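Local atomic coordinates of uncharacterized protein (Desulfitobacterium hafniense, PDB entry 3MJQ), a protein that may help regulate sporulation as a Spo0A-like protein, possibly with diguanylate cyclase activity, the piece crystallised here being its PAS domain. Residues A[14-17]-A[18-22]. The protein carries 1 engineered substitution. Residues are numbered along the deposited sequence; the frame is centred on the assembly and turned at random.
Sequences IINR and EGRLL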
# COMPACT_ATOMS: atom_id res chain seq x y z
N ILE A 14 -7.41 -7.76 -0.23
CA ILE A 14 -7.70 -7.57 1.18
C ILE A 14 -8.18 -8.97 1.53
O ILE A 14 -9.11 -9.47 0.91
CB ILE A 14 -8.82 -6.52 1.42
CG1 ILE A 14 -8.25 -5.10 1.37
CG2 ILE A 14 -9.41 -6.70 2.80
CD1 ILE A 14 -8.08 -4.55 0.01
N ILE A 15 -7.54 -9.63 2.48
CA ILE A 15 -7.95 -10.99 2.82
C ILE A 15 -8.18 -11.13 4.31
O ILE A 15 -7.42 -10.59 5.12
CB ILE A 15 -6.89 -12.02 2.32
CG1 ILE A 15 -5.60 -11.91 3.13
CG2 ILE A 15 -6.53 -11.71 0.86
CD1 ILE A 15 -5.52 -12.89 4.25
N ASN A 16 -9.24 -11.86 4.67
CA ASN A 16 -9.61 -12.05 6.07
C ASN A 16 -8.83 -13.12 6.80
O ASN A 16 -7.91 -13.73 6.25
CB ASN A 16 -11.11 -12.38 6.18
CG ASN A 16 -11.47 -13.68 5.54
OD1 ASN A 16 -10.86 -14.71 5.81
ND2 ASN A 16 -12.47 -13.66 4.67
N ARG A 17 -9.20 -13.35 8.05
CA ARG A 17 -8.55 -14.33 8.91
C ARG A 17 -8.61 -15.75 8.35
O ARG A 17 -7.71 -16.55 8.57
CB ARG A 17 -9.21 -14.29 10.29
CG ARG A 17 -8.37 -14.91 11.38
CD ARG A 17 -8.18 -13.92 12.51
NE ARG A 17 -7.15 -14.38 13.44
CZ ARG A 17 -6.72 -13.67 14.49
NH1 ARG A 17 -7.24 -12.48 14.74
NH2 ARG A 17 -5.77 -14.17 15.28
N GLU A 18 -9.68 -16.05 7.62
CA GLU A 18 -9.90 -17.37 7.02
C GLU A 18 -9.25 -17.56 5.67
O GLU A 18 -9.35 -18.63 5.07
CB GLU A 18 -11.39 -17.65 6.86
CG GLU A 18 -12.00 -18.48 7.95
CD GLU A 18 -12.98 -19.49 7.40
OE1 GLU A 18 -13.67 -19.15 6.41
OE2 GLU A 18 -13.07 -20.61 7.95
N GLY A 19 -8.60 -16.51 5.17
CA GLY A 19 -7.93 -16.60 3.89
C GLY A 19 -8.82 -16.34 2.69
O GLY A 19 -8.46 -16.68 1.57
N ARG A 20 -9.98 -15.75 2.91
CA ARG A 20 -10.86 -15.46 1.79
C ARG A 20 -10.57 -14.05 1.24
O ARG A 20 -10.16 -13.15 1.98
CB ARG A 20 -12.34 -15.59 2.20
CG ARG A 20 -12.84 -17.04 2.33
CD ARG A 20 -12.31 -17.91 1.19
NE ARG A 20 -13.25 -18.97 0.81
CZ ARG A 20 -14.35 -18.78 0.09
NH1 ARG A 20 -14.67 -17.56 -0.34
NH2 ARG A 20 -15.14 -19.80 -0.22
N LEU A 21 -10.77 -13.89 -0.06
CA LEU A 21 -10.51 -12.62 -0.72
C LEU A 21 -11.64 -11.61 -0.65
O LEU A 21 -12.54 -11.60 -1.49
CB LEU A 21 -10.14 -12.85 -2.19
CG LEU A 21 -8.65 -13.04 -2.53
CD1 LEU A 21 -8.04 -14.18 -1.72
CD2 LEU A 21 -8.51 -13.33 -4.02
N LEU A 22 -11.59 -10.74 0.36
CA LEU A 22 -12.58 -9.70 0.55
C LEU A 22 -12.55 -8.69 -0.61
O LEU A 22 -13.60 -8.29 -1.12
CB LEU A 22 -12.32 -8.98 1.87
CG LEU A 22 -12.73 -9.69 3.17
CD1 LEU A 22 -12.64 -11.18 3.01
CD2 LEU A 22 -11.84 -9.21 4.30
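Asn16 N donates to Arg20 O, 3.1 Å apart. Ile15 CA also directs its C-H to Arg20 O, 3.2 Å away. A type I beta turn from Asn16 to Gly19 reverses the chain and is closed by Gly19 N on Asn16 O at 3.1 Å; the positive phi of Gly19 (85°) would press a side chain against the preceding carbonyl. Further along, Leu22 N makes a weak, bent bond to Ile14 O.

The Asn16 side chain folds back toward the turn. With CG lodged between its backbone N and carbonyl carbon (chi1 65°), OD1 is turned to the amides of the following residues. Arg20 N, just past the turn, donates to it at 3.2 Å along a nearly straight N-H line (172°), though from above the amide plane. Glu18 N, inside the turn, lies very close to OD1 in a weak, strongly bent bond, doubtful at this separation.

This is the beta hairpin of strands 11-16 and 21-24 in the antiparallel PAS sheet, ordered 21-24, 11-16, 98-106, 82-93, 70-76; strand 21-24 is outermost within this chain, and 11-16 lies between it and 98-106.

Apolar contacts flank the backbone bonds. Ile15 and Leu21, a non-hydrogen-bonded pair, share a sheet face and meet through CG2 and CD1 at 3.9 Å; Ile15 also packs on Leu60 and Phe64 of helix 53-65. Ile14 CG2, anti to its own N, touches Leu22 CD2 at 3.8 Å, the two side chains at about a right angle. Leu22 also lays both methyls against Asn16 CB, while Ile14 meets Phe4 of the second subunit.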